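Local structure of aspartate semialdehyde dehydrogenase (Francisella tularensis subsp. tularensis, 4WOJ) at residues G17-V22 with L76-G81; T39-S44 with S70-L75; Y64-L69 with H88-E93; E82-I87 with S105-D110; F99-A104 with R362-I367. The protein probably catalyses the NADPH-dependent reductive dephosphorylation of L-aspartyl-4-phosphate to L-aspartate-semialdehyde, a shared step in the biosynthesis of lysine, methionine and threonine. One frame throughout, in Å; residues are numbered along the deposited sequence.

Contact 1 (G17-V22 with L76-G81); sequences GMVGSV and LSCQGG
No flat group takes part where V19 and C78 meet; a branched methyl and a thiol sulfur do the touching. CG1 of V19 lies 3.8 Å from C78 SG. That methyl stands opposite the backbone N (chi1 174°), which brings it to the strand side of the first helical turn. From the other side, C78 holds SG beside its own backbone N, and the sulfur also rests against the bare backbone of G20, 4.1 Å from G20 CA. The two backbones come close at this point, with 5.9 Å between G20 CA and C78 CA. G17 occupies the N-cap position of helix 18-30. C78 itself sits within an ST turn, Q79 N donating to S77 OG over 3.0 Å. V19 is further packed by A357 and A358 of helix 354-369, while M18 and V22 meet L199 of the second subunit. The glycine-rich start of the helix beside the end of strand 74-77 is consistent with the dinucleotide site of a Rossmann domain. No hydrogen bond crosses between the segments, so the contact rests on van der Waals packing of a methyl and a sulfur, with no directional bond.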
# COMPACT_ATOMS: atom_id res chain seq x y z
N GLY B 17 -23.71 13.72 -3.61
CA GLY B 17 -22.48 12.97 -3.77
C GLY B 17 -22.31 11.85 -2.76
O GLY B 17 -23.24 11.47 -2.05
N MET B 18 -21.10 11.32 -2.67
CA MET B 18 -20.88 10.08 -1.91
C MET B 18 -20.90 10.31 -0.42
O MET B 18 -21.58 9.61 0.30
CB MET B 18 -19.58 9.40 -2.31
CG MET B 18 -19.59 8.92 -3.73
SD MET B 18 -18.03 8.16 -4.16
CE MET B 18 -18.64 6.48 -4.27
N VAL B 19 -20.13 11.30 0.04
CA VAL B 19 -20.07 11.61 1.46
C VAL B 19 -21.50 11.95 1.87
O VAL B 19 -22.01 11.46 2.89
CB VAL B 19 -19.15 12.82 1.75
CG1 VAL B 19 -19.21 13.22 3.23
CG2 VAL B 19 -17.71 12.50 1.36
N GLY B 20 -22.13 12.77 1.04
CA GLY B 20 -23.51 13.25 1.26
C GLY B 20 -24.57 12.16 1.31
O GLY B 20 -25.47 12.24 2.14
N SER B 21 -24.48 11.14 0.48
CA SER B 21 -25.43 10.02 0.59
C SER B 21 -25.17 9.22 1.85
O SER B 21 -26.08 8.71 2.50
CB SER B 21 -25.33 9.07 -0.59
OG SER B 21 -24.89 9.76 -1.72
N VAL B 22 -23.89 9.09 2.18
CA VAL B 22 -23.54 8.29 3.33
C VAL B 22 -24.03 9.03 4.59
O VAL B 22 -24.52 8.41 5.53
CB VAL B 22 -22.05 7.98 3.32
CG1 VAL B 22 -21.63 7.36 4.64
CG2 VAL B 22 -21.77 7.03 2.15
N LEU B 76 -24.81 22.62 6.45
CA LEU B 76 -23.89 21.50 6.46
C LEU B 76 -23.49 21.12 5.03
O LEU B 76 -24.31 20.60 4.24
CB LEU B 76 -24.53 20.32 7.18
CG LEU B 76 -23.55 19.26 7.67
CD1 LEU B 76 -24.21 18.48 8.79
CD2 LEU B 76 -23.11 18.35 6.54
N SER B 77 -22.22 21.37 4.70
CA SER B 77 -21.75 21.22 3.31
C SER B 77 -20.83 20.02 3.13
O SER B 77 -19.86 19.87 3.85
CB SER B 77 -21.03 22.48 2.83
OG SER B 77 -20.65 22.34 1.47
N CYS B 78 -21.18 19.17 2.17
CA CYS B 78 -20.28 18.18 1.62
C CYS B 78 -19.93 18.58 0.19
O CYS B 78 -19.51 17.75 -0.62
CB CYS B 78 -20.95 16.81 1.61
SG CYS B 78 -21.51 16.26 3.22
N GLN B 79 -20.09 19.86 -0.11
CA GLN B 79 -20.03 20.30 -1.50
C GLN B 79 -18.62 20.30 -2.02
O GLN B 79 -18.36 19.79 -3.11
CB GLN B 79 -20.66 21.69 -1.65
CG GLN B 79 -20.93 22.10 -3.10
CD GLN B 79 -21.75 21.08 -3.84
OE1 GLN B 79 -22.86 20.77 -3.46
NE2 GLN B 79 -21.19 20.54 -4.91
N GLY B 80 -17.70 20.87 -1.25
CA GLY B 80 -16.32 21.02 -1.67
C GLY B 80 -15.78 22.40 -1.33
O GLY B 80 -16.53 23.30 -0.94
N GLY B 81 -14.47 22.54 -1.47
CA GLY B 81 -13.77 23.78 -1.21
C GLY B 81 -14.03 24.89 -2.21
O GLY B 81 -14.01 26.07 -1.83

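Contact 2 (T39-S44 with S70-L75); sequences TFFSTS and SSMDIL
M72 and F41 make the sulfur-aromatic part of this contact, a Met-aromatic pair met at the ring's edge. The sulfur SD of M72 is 5.5 Å from the centroid of the F41 ring and 80° off the ring normal, so it sits beside the rim and not over the pi cloud. The two side chains run past each other in opposite directions.

Van der Waals contacts fill in the rest. M72 CG lies near the ring plane, 3.8 Å from F41 CE1. CD2 of L75 reaches the same ring atom, F41 CE1, at 4.1 Å, its side chain crossing that of F41 at about a right angle. Bends at chi2 (-69°) and chi3 (99°) fold the M72 chain so that its sulfur and methyl end turn to T39. There SD approaches T39 CB at 3.6 Å, and CE of M72 comes within 3.6 Å of T39 OG1, a plain contact and not a bond.

Polar bonds are absent between the segments and run to other parts of the domain. The backbone of T39 is hydrogen-bonded to V10 and F12 of strand 8-13, and M72 O accepts from W96 NE1. F41 also packs on L69 of helix 66-70.

Strand 8-13 lies between strands 36-42 and 74-77 in the sheet, so F41 and L75 meet across an intervening strand, with M72 contributing from the loop just before strand 74-77. Such a parallel sheet, in which the first strand has the second on one side and the fourth on the other, is typical of the Rossmann fold.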
# COMPACT_ATOMS: atom_id res chain seq x y z
N THR B 39 -33.76 21.59 5.19
CA THR B 39 -33.94 22.18 3.88
C THR B 39 -32.79 21.72 3.01
O THR B 39 -31.65 21.73 3.44
CB THR B 39 -33.98 23.71 3.98
OG1 THR B 39 -35.11 24.10 4.76
CG2 THR B 39 -34.07 24.35 2.61
N PHE B 40 -33.10 21.35 1.79
CA PHE B 40 -32.15 20.69 0.93
C PHE B 40 -31.78 21.57 -0.24
O PHE B 40 -32.61 21.87 -1.09
CB PHE B 40 -32.71 19.33 0.48
CG PHE B 40 -32.66 18.31 1.57
CD1 PHE B 40 -31.47 17.64 1.83
CD2 PHE B 40 -33.75 18.10 2.40
CE1 PHE B 40 -31.40 16.72 2.86
CE2 PHE B 40 -33.66 17.20 3.45
CZ PHE B 40 -32.48 16.51 3.67
N PHE B 41 -30.51 21.97 -0.27
CA PHE B 41 -30.02 22.91 -1.27
C PHE B 41 -29.39 22.23 -2.45
O PHE B 41 -28.89 21.11 -2.38
CB PHE B 41 -29.02 23.85 -0.66
CG PHE B 41 -29.64 24.85 0.24
CD1 PHE B 41 -29.76 24.60 1.59
CD2 PHE B 41 -30.14 26.04 -0.28
CE1 PHE B 41 -30.34 25.54 2.42
CE2 PHE B 41 -30.73 26.98 0.55
CZ PHE B 41 -30.83 26.73 1.90
N SER B 42 -29.45 22.93 -3.57
CA SER B 42 -29.09 22.31 -4.83
C SER B 42 -28.55 23.33 -5.78
O SER B 42 -28.68 24.54 -5.57
CB SER B 42 -30.31 21.60 -5.43
OG SER B 42 -29.90 20.53 -6.25
N THR B 43 -27.89 22.82 -6.80
CA THR B 43 -27.41 23.67 -7.87
C THR B 43 -27.98 23.24 -9.21
O THR B 43 -27.41 23.56 -10.23
CB THR B 43 -25.87 23.66 -7.97
OG1 THR B 43 -25.31 23.85 -6.66
CG2 THR B 43 -25.37 24.75 -8.92
N SER B 44 -29.08 22.52 -9.23
CA SER B 44 -29.68 22.27 -10.54
C SER B 44 -31.18 22.31 -10.51
O SER B 44 -31.78 23.24 -11.04
CB SER B 44 -29.17 20.96 -11.18
OG SER B 44 -29.69 19.79 -10.58
N SER B 70 -29.16 32.15 4.25
CA SER B 70 -29.17 33.02 5.44
C SER B 70 -30.21 32.69 6.51
O SER B 70 -30.00 32.94 7.69
CB SER B 70 -29.39 34.48 5.04
OG SER B 70 -28.35 34.92 4.17
N SER B 71 -31.34 32.16 6.09
CA SER B 71 -32.42 31.84 7.05
C SER B 71 -32.16 30.55 7.84
O SER B 71 -32.75 30.37 8.91
CB SER B 71 -33.74 31.70 6.31
OG SER B 71 -33.53 30.93 5.14
N MET B 72 -31.30 29.66 7.33
CA MET B 72 -30.92 28.44 8.07
C MET B 72 -30.11 28.82 9.32
O MET B 72 -29.28 29.71 9.29
CB MET B 72 -30.11 27.48 7.21
CG MET B 72 -30.79 26.99 5.93
SD MET B 72 -32.20 25.88 6.21
CE MET B 72 -33.51 27.08 6.01
N ASP B 73 -30.41 28.15 10.42
CA ASP B 73 -29.67 28.27 11.66
C ASP B 73 -28.29 27.59 11.57
O ASP B 73 -27.32 27.98 12.26
CB ASP B 73 -30.47 27.64 12.78
CG ASP B 73 -31.71 28.43 13.09
OD1 ASP B 73 -31.55 29.53 13.67
OD2 ASP B 73 -32.84 27.97 12.73
N ILE B 74 -28.24 26.57 10.72
CA ILE B 74 -27.10 25.71 10.55
C ILE B 74 -27.08 25.23 9.11
O ILE B 74 -28.08 24.77 8.57
CB ILE B 74 -27.19 24.46 11.46
CG1 ILE B 74 -27.26 24.86 12.94
CG2 ILE B 74 -25.98 23.54 11.23
CD1 ILE B 74 -27.28 23.67 13.89
N LEU B 75 -25.90 25.29 8.50
CA LEU B 75 -25.69 24.75 7.16
C LEU B 75 -24.61 23.69 7.22
O LEU B 75 -23.64 23.81 7.97
CB LEU B 75 -25.28 25.85 6.19
CG LEU B 75 -26.31 26.97 6.00
CD1 LEU B 75 -25.66 28.13 5.29
CD2 LEU B 75 -27.53 26.46 5.23

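Contact 3 (Y64-L69 with H88-E93); sequences YSIDQL and HHKLRE
L91 packs one methyl, CD2, against both I66 and L69, which are three residues apart on helix 66-70. The closest of its touches is to L69 CB at 3.9 Å, with the backbone oxygen I66 O next at 4.0 Å. CG2 of I66 is the third touch, 4.1 Å from the same L91 CD2. Alongside, the other branch of I66 spans to helix 81-93, its CD1 lying 3.9 Å from K90 CB and also near K90 CD. The I66 and K90 chains cross at about a right angle, and only the aliphatic part of the lysine is used, because its amine end leads away from I66.

Both branches of I66 are engaged because its chi1 (-59°) sets CG2 opposite the backbone N and CG1 opposite the carbonyl carbon. Behind this layer, the start of the short helix is fixed by S65. Its OG accepts from Q68 N over 3.3 Å at a nearly straight 167°, an N-terminal cap. I66 O, beside the leucine methyl, has a polar partner in S70 OG.

Helices 66-70 and 81-93 thus lie next to each other over one face of the parallel sheet: L69 and L91 both reach L75 of strand 74-77, while L69 extends to F41 of strand 36-42 and L91 to W100 of strand 99-102.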
# COMPACT_ATOMS: atom_id res chain seq x y z
N TYR B 64 -26.59 28.59 -4.24
CA TYR B 64 -25.93 29.89 -4.41
C TYR B 64 -26.78 31.09 -4.01
O TYR B 64 -26.29 32.22 -3.97
CB TYR B 64 -25.42 30.03 -5.84
CG TYR B 64 -24.32 29.05 -6.14
CD1 TYR B 64 -23.01 29.28 -5.70
CD2 TYR B 64 -24.59 27.85 -6.79
CE1 TYR B 64 -22.01 28.35 -5.93
CE2 TYR B 64 -23.60 26.93 -7.03
CZ TYR B 64 -22.31 27.18 -6.60
OH TYR B 64 -21.33 26.23 -6.86
N SER B 65 -28.05 30.86 -3.70
CA SER B 65 -28.86 31.97 -3.22
C SER B 65 -28.45 32.27 -1.81
O SER B 65 -28.62 31.43 -0.91
CB SER B 65 -30.35 31.67 -3.26
OG SER B 65 -31.03 32.53 -2.35
N ILE B 66 -27.96 33.48 -1.61
CA ILE B 66 -27.45 33.95 -0.32
C ILE B 66 -28.57 34.28 0.68
O ILE B 66 -28.34 34.30 1.89
CB ILE B 66 -26.57 35.20 -0.51
CG1 ILE B 66 -25.38 34.88 -1.42
CG2 ILE B 66 -26.10 35.74 0.84
CD1 ILE B 66 -24.45 33.79 -0.90
N ASP B 67 -29.76 34.55 0.16
CA ASP B 67 -30.87 34.91 1.04
C ASP B 67 -31.43 33.67 1.69
O ASP B 67 -31.67 33.65 2.88
CB ASP B 67 -31.99 35.62 0.26
CG ASP B 67 -31.83 37.13 0.23
OD1 ASP B 67 -30.68 37.60 0.10
OD2 ASP B 67 -32.86 37.84 0.34
N GLN B 68 -31.64 32.65 0.88
CA GLN B 68 -32.26 31.40 1.32
C GLN B 68 -31.36 30.70 2.33
O GLN B 68 -31.84 30.23 3.36
CB GLN B 68 -32.56 30.49 0.12
CG GLN B 68 -33.62 31.06 -0.82
CD GLN B 68 -34.13 30.08 -1.89
OE1 GLN B 68 -33.38 29.61 -2.76
NE2 GLN B 68 -35.40 29.78 -1.82
N LEU B 69 -30.06 30.66 2.04
CA LEU B 69 -29.07 30.09 2.97
C LEU B 69 -29.07 30.83 4.32
O LEU B 69 -29.03 30.21 5.37
CB LEU B 69 -27.65 30.17 2.38
CG LEU B 69 -27.29 29.25 1.21
CD1 LEU B 69 -25.95 29.69 0.65
CD2 LEU B 69 -27.24 27.80 1.65
N HIS B 88 -18.96 30.81 1.58
CA HIS B 88 -18.91 30.97 3.02
C HIS B 88 -18.63 32.43 3.40
O HIS B 88 -19.27 32.95 4.31
CB HIS B 88 -17.88 30.01 3.61
CG HIS B 88 -17.59 30.24 5.05
ND1 HIS B 88 -16.54 31.03 5.47
CD2 HIS B 88 -18.20 29.79 6.17
CE1 HIS B 88 -16.53 31.07 6.79
NE2 HIS B 88 -17.53 30.32 7.24
N HIS B 89 -17.71 33.07 2.69
CA HIS B 89 -17.34 34.46 3.01
C HIS B 89 -18.49 35.44 2.74
O HIS B 89 -18.71 36.37 3.54
CB HIS B 89 -16.08 34.89 2.26
CG HIS B 89 -16.26 35.02 0.78
ND1 HIS B 89 -16.26 33.93 -0.07
CD2 HIS B 89 -16.47 36.11 0.00
CE1 HIS B 89 -16.44 34.35 -1.31
NE2 HIS B 89 -16.57 35.66 -1.29
N LYS B 90 -19.21 35.22 1.65
CA LYS B 90 -20.41 36.02 1.33
C LYS B 90 -21.47 36.01 2.43
O LYS B 90 -22.11 37.03 2.69
CB LYS B 90 -21.08 35.51 0.05
CG LYS B 90 -20.32 35.80 -1.23
CD LYS B 90 -21.14 35.38 -2.45
CE LYS B 90 -20.29 35.03 -3.67
NZ LYS B 90 -19.09 35.88 -3.89
N LEU B 91 -21.65 34.85 3.06
CA LEU B 91 -22.57 34.71 4.18
C LEU B 91 -22.13 35.50 5.41
O LEU B 91 -22.94 36.14 6.05
CB LEU B 91 -22.75 33.25 4.57
CG LEU B 91 -23.48 32.39 3.53
CD1 LEU B 91 -23.30 30.91 3.82
CD2 LEU B 91 -24.97 32.75 3.48
N ARG B 92 -20.85 35.42 5.75
CA ARG B 92 -20.38 36.15 6.95
C ARG B 92 -20.38 37.65 6.65
O ARG B 92 -20.83 38.45 7.46
CB ARG B 92 -19.00 35.68 7.42
CG ARG B 92 -18.91 34.22 7.87
CD ARG B 92 -19.66 33.95 9.16
NE ARG B 92 -19.52 32.54 9.55
CZ ARG B 92 -20.46 31.80 10.14
NH1 ARG B 92 -21.65 32.32 10.45
NH2 ARG B 92 -20.22 30.52 10.42
N GLU B 93 -19.90 38.00 5.45
CA GLU B 93 -19.98 39.37 4.90
C GLU B 93 -21.41 39.92 4.89
O GLU B 93 -21.62 41.12 5.04
CB GLU B 93 -19.46 39.41 3.45
CG GLU B 93 -17.93 39.41 3.30
CD GLU B 93 -17.50 39.41 1.84
OE1 GLU B 93 -18.39 39.24 0.96
OE2 GLU B 93 -16.29 39.58 1.56

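Contact 4 (E82-I87 with S105-D110); sequences EYTKEI and STLRLD
Within 82-87, T84 is the first residue to meet the loop 105-110, and it does so with two atoms. Its CB faces T106 OG1 at 4.0 Å, while its methyl CG2 crosses obliquely to L107 CD1 at 3.8 Å. With OG1 set opposite the carbonyl carbon (chi1 -55°), CG2 is the branch left to point at the leucine. The hydroxyl itself serves other partners: T84 OG1 is hydrogen-bonded to D102 OD2 and to G80 O, so this buried polar atom is satisfied from strand 99-102 and from the N-cap residue of its own helix. Next comes K85, whose aliphatic CG lies 4.0 Å from T106 CG2, well short of the charged end.

The arrangement belongs to a beta-alpha-beta unit of the Rossmann domain, strand 74-77, helix 81-93 and strand 99-102, with the loop leaving the last strand folded back against the helix. That loop is shaped by two overlapping type I turns; the first, from S105 to R108, is closed by R108 N donating to S105 O over 3.1 Å. S105 CB sits over the centre of the R108 guanidinium, 3.2 Å above its plane, and R108 NH1 forms a salt bridge with E250. Further along the helix, E86 and I87 turn to a different neighbour, Y64.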
# COMPACT_ATOMS: atom_id res chain seq x y z
N GLU B 82 -14.27 24.55 -3.47
CA GLU B 82 -14.64 25.60 -4.47
C GLU B 82 -15.93 26.30 -4.04
O GLU B 82 -16.08 27.51 -4.20
CB GLU B 82 -14.83 25.05 -5.90
CG GLU B 82 -13.56 24.51 -6.55
CD GLU B 82 -13.56 24.70 -8.07
OE1 GLU B 82 -14.14 23.83 -8.78
OE2 GLU B 82 -13.00 25.71 -8.57
N TYR B 83 -16.83 25.53 -3.46
CA TYR B 83 -18.12 26.03 -3.02
C TYR B 83 -17.99 26.76 -1.72
O TYR B 83 -18.62 27.78 -1.51
CB TYR B 83 -19.12 24.88 -2.86
CG TYR B 83 -20.50 25.33 -2.37
CD1 TYR B 83 -21.47 25.75 -3.26
CD2 TYR B 83 -20.82 25.31 -1.02
CE1 TYR B 83 -22.73 26.14 -2.82
CE2 TYR B 83 -22.06 25.71 -0.56
CZ TYR B 83 -23.02 26.12 -1.46
OH TYR B 83 -24.27 26.50 -1.02
N THR B 84 -17.19 26.23 -0.82
CA THR B 84 -16.97 26.93 0.44
C THR B 84 -16.30 28.25 0.16
O THR B 84 -16.56 29.25 0.81
CB THR B 84 -16.09 26.11 1.39
OG1 THR B 84 -16.68 24.82 1.58
CG2 THR B 84 -15.95 26.82 2.74
N LYS B 85 -15.42 28.25 -0.84
CA LYS B 85 -14.71 29.45 -1.24
C LYS B 85 -15.58 30.51 -1.85
O LYS B 85 -15.43 31.69 -1.56
CB LYS B 85 -13.60 29.10 -2.20
CG LYS B 85 -12.26 29.13 -1.51
CD LYS B 85 -11.14 29.14 -2.54
CE LYS B 85 -10.44 27.79 -2.59
NZ LYS B 85 -10.22 27.34 -3.99
N GLU B 86 -16.52 30.09 -2.67
CA GLU B 86 -17.44 31.02 -3.28
C GLU B 86 -18.31 31.65 -2.21
O GLU B 86 -18.58 32.84 -2.22
CB GLU B 86 -18.32 30.27 -4.28
CG GLU B 86 -19.56 31.02 -4.77
CD GLU B 86 -19.38 31.56 -6.16
OE1 GLU B 86 -18.80 30.84 -7.00
OE2 GLU B 86 -19.81 32.70 -6.41
N ILE B 87 -18.74 30.84 -1.26
CA ILE B 87 -19.98 31.17 -0.56
C ILE B 87 -19.90 31.45 0.90
O ILE B 87 -20.73 32.20 1.40
CB ILE B 87 -21.03 30.07 -0.76
CG1 ILE B 87 -21.83 30.41 -2.00
CG2 ILE B 87 -22.00 30.03 0.42
CD1 ILE B 87 -22.37 29.20 -2.70
N SER B 105 -11.65 21.24 3.16
CA SER B 105 -10.47 21.54 3.98
C SER B 105 -10.12 22.99 4.12
O SER B 105 -9.19 23.36 4.87
CB SER B 105 -9.28 20.84 3.36
OG SER B 105 -9.18 21.23 2.02
N THR B 106 -10.87 23.81 3.40
CA THR B 106 -10.58 25.22 3.20
C THR B 106 -10.38 25.94 4.52
O THR B 106 -9.39 26.65 4.73
CB THR B 106 -11.77 25.87 2.49
OG1 THR B 106 -12.27 24.98 1.47
CG2 THR B 106 -11.38 27.15 1.87
N LEU B 107 -11.32 25.73 5.41
CA LEU B 107 -11.32 26.44 6.68
C LEU B 107 -10.60 25.73 7.82
O LEU B 107 -10.57 26.27 8.91
CB LEU B 107 -12.78 26.72 7.09
CG LEU B 107 -13.54 27.62 6.10
CD1 LEU B 107 -15.05 27.61 6.34
CD2 LEU B 107 -13.00 29.05 6.14
N ARG B 108 -10.02 24.55 7.57
CA ARG B 108 -9.49 23.69 8.66
C ARG B 108 -8.59 24.35 9.67
O ARG B 108 -8.68 24.02 10.87
CB ARG B 108 -8.74 22.48 8.12
CG ARG B 108 -9.69 21.37 7.77
CD ARG B 108 -8.98 20.08 7.44
NE ARG B 108 -9.93 19.30 6.68
CZ ARG B 108 -9.63 18.51 5.66
NH1 ARG B 108 -8.37 18.36 5.24
NH2 ARG B 108 -10.62 17.88 5.06
N LEU B 109 -7.74 25.26 9.20
CA LEU B 109 -6.66 25.81 10.03
C LEU B 109 -6.82 27.28 10.46
O LEU B 109 -5.91 27.83 11.05
CB LEU B 109 -5.28 25.55 9.38
CG LEU B 109 -5.12 24.10 8.86
CD1 LEU B 109 -3.84 23.91 8.07
CD2 LEU B 109 -5.23 23.06 9.98
N ASP B 110 -7.97 27.90 10.19
CA ASP B 110 -8.24 29.24 10.73
C ASP B 110 -8.35 29.15 12.23
O ASP B 110 -8.82 28.15 12.76
CB ASP B 110 -9.56 29.81 10.16
CG ASP B 110 -9.88 31.25 10.68
OD1 ASP B 110 -9.34 31.69 11.71
OD2 ASP B 110 -10.71 31.95 10.04

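Contact 5 (F99-A104 with R362-I367); sequences FWIDAA and RRVLNI
V364 is unusual in holding its CG1 between the backbone N and the carbonyl carbon (chi1 74°), a crowded position for valine in a helix. It is this methyl that meets the sheet: V364 CG1 and I101 CG2 face each other tip to tip at 3.8 Å. The longer branch of I101 goes past the side chains to the helix backbone itself, where I101 CD1 rests 3.8 Å from L365 CA. It also touches the L365 side chain, CD1 to CD1 of the two residues measuring 4.1 Å. All three residues are buried, and no hydrogen bond crosses the contact.

On the strand, D102 ties down its own neighbourhood. W100 NE1 donates to D102 OD2 over 3.0 Å, reaching the oxygen from above the carboxylate plane with an N-H...O angle of 147°. The other oxygen, D102 OD1, accepts from A104 N at 2.9 Å, an Asx turn that bends the chain as the strand ends.

Strand 99-102 runs between strands 74-77 and 135-138 of the parallel sheet. While W100 packs on helix 81-93 on one face, I101 meets the C-terminal helix 354-369 on the other. That helix is flanked there by helices 118-130 and 18-30, whose I125 and M27 touch V364 and L365 respectively.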
# COMPACT_ATOMS: atom_id res chain seq x y z
N PHE B 99 -24.16 28.39 12.37
CA PHE B 99 -23.12 27.36 12.35
C PHE B 99 -22.89 26.79 10.97
O PHE B 99 -23.81 26.38 10.27
CB PHE B 99 -23.46 26.23 13.29
CG PHE B 99 -23.57 26.63 14.72
CD1 PHE B 99 -24.79 27.05 15.23
CD2 PHE B 99 -22.49 26.53 15.55
CE1 PHE B 99 -24.92 27.40 16.57
CE2 PHE B 99 -22.60 26.87 16.88
CZ PHE B 99 -23.82 27.30 17.40
N TRP B 100 -21.62 26.77 10.60
CA TRP B 100 -21.19 26.23 9.32
C TRP B 100 -20.40 24.97 9.65
O TRP B 100 -19.31 25.02 10.25
CB TRP B 100 -20.31 27.26 8.62
CG TRP B 100 -19.71 26.81 7.36
CD1 TRP B 100 -18.50 26.24 7.20
CD2 TRP B 100 -20.27 26.94 6.05
NE1 TRP B 100 -18.27 25.98 5.87
CE2 TRP B 100 -19.34 26.41 5.14
CE3 TRP B 100 -21.48 27.45 5.55
CZ2 TRP B 100 -19.57 26.37 3.75
CZ3 TRP B 100 -21.70 27.43 4.17
CH2 TRP B 100 -20.77 26.88 3.29
N ILE B 101 -20.98 23.83 9.29
CA ILE B 101 -20.31 22.54 9.44
C ILE B 101 -19.87 22.15 8.03
O ILE B 101 -20.67 22.15 7.11
CB ILE B 101 -21.25 21.48 10.07
CG1 ILE B 101 -21.64 21.88 11.49
CG2 ILE B 101 -20.58 20.13 10.13
CD1 ILE B 101 -22.95 21.29 11.96
N ASP B 102 -18.60 21.82 7.87
CA ASP B 102 -18.05 21.60 6.53
C ASP B 102 -17.11 20.42 6.45
O ASP B 102 -16.26 20.23 7.35
CB ASP B 102 -17.26 22.84 6.14
CG ASP B 102 -17.04 22.95 4.63
OD1 ASP B 102 -17.21 21.94 3.88
OD2 ASP B 102 -16.67 24.08 4.21
N ALA B 103 -17.20 19.68 5.35
CA ALA B 103 -16.24 18.59 5.02
C ALA B 103 -14.95 19.06 4.34
O ALA B 103 -13.86 18.51 4.60
CB ALA B 103 -16.88 17.52 4.15
N ALA B 104 -15.07 20.08 3.51
CA ALA B 104 -13.94 20.56 2.74
C ALA B 104 -12.87 21.10 3.68
O ALA B 104 -13.12 21.36 4.85
CB ALA B 104 -14.39 21.64 1.76
N ARG B 362 -22.05 14.59 11.02
CA ARG B 362 -23.30 14.16 11.66
C ARG B 362 -23.25 14.29 13.16
O ARG B 362 -24.19 14.74 13.78
CB ARG B 362 -23.62 12.70 11.33
CG ARG B 362 -24.99 12.25 11.81
CD ARG B 362 -25.22 10.74 11.62
NE ARG B 362 -24.48 9.92 12.59
CZ ARG B 362 -24.82 9.74 13.87
NH1 ARG B 362 -24.09 8.98 14.66
NH2 ARG B 362 -25.89 10.32 14.37
N ARG B 363 -22.16 13.88 13.75
CA ARG B 363 -22.07 13.87 15.21
C ARG B 363 -21.91 15.28 15.83
O ARG B 363 -22.39 15.55 16.92
CB ARG B 363 -20.95 12.92 15.66
CG ARG B 363 -21.28 11.43 15.39
CD ARG B 363 -20.08 10.54 15.72
NE ARG B 363 -19.77 10.70 17.13
CZ ARG B 363 -20.21 9.91 18.11
NH1 ARG B 363 -20.98 8.84 17.87
NH2 ARG B 363 -19.85 10.17 19.34
N VAL B 364 -21.25 16.18 15.13
CA VAL B 364 -21.09 17.53 15.64
C VAL B 364 -22.38 18.32 15.45
O VAL B 364 -22.76 19.13 16.29
CB VAL B 364 -19.87 18.24 15.04
CG1 VAL B 364 -20.07 18.67 13.60
CG2 VAL B 364 -19.48 19.42 15.95
N LEU B 365 -23.09 18.03 14.36
CA LEU B 365 -24.44 18.56 14.19
C LEU B 365 -25.29 18.30 15.43
O LEU B 365 -25.97 19.20 15.91
CB LEU B 365 -25.11 17.91 12.99
CG LEU B 365 -26.57 18.30 12.75
CD1 LEU B 365 -26.73 19.80 12.53
CD2 LEU B 365 -27.16 17.53 11.57
N ASN B 366 -25.21 17.07 15.94
CA ASN B 366 -25.94 16.67 17.13
C ASN B 366 -25.57 17.40 18.39
O ASN B 366 -26.43 17.63 19.24
CB ASN B 366 -25.79 15.19 17.37
CG ASN B 366 -26.66 14.37 16.44
OD1 ASN B 366 -27.62 14.87 15.88
ND2 ASN B 366 -26.31 13.12 16.25
N ILE B 367 -24.29 17.72 18.51
CA ILE B 367 -23.78 18.48 19.65
C ILE B 367 -24.28 19.92 19.58
O ILE B 367 -24.71 20.48 20.55
CB ILE B 367 -22.24 18.43 19.68
CG1 ILE B 367 -21.78 17.00 19.97
CG2 ILE B 367 -21.67 19.35 20.75
CD1 ILE B 367 -20.32 16.75 19.63

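Overall arrangement
From the N terminus, contact 1 opens first and closes the loop from helix 18-30 to the end of strand 74-77. Contact 2 nests inside that loop, linking strand 36-42 with strand 74-77 and the loop that leads into it. Contact 3 starts within both and ends beyond them, so it crosses each as it joins helices 66-70 and 81-93. Contact 4 begins on the latter helix before contact 3 has closed, crosses it, and reaches the loop after strand 99-102. Contact 5 opens inside contact 4, crosses it and closes 258 residues later, bringing the C-terminal helix 354-369 back to the dinucleotide-binding domain. Strands 74-77 and 99-102, neighbours in the sheet, connect contacts 1 and 2 with contact 5.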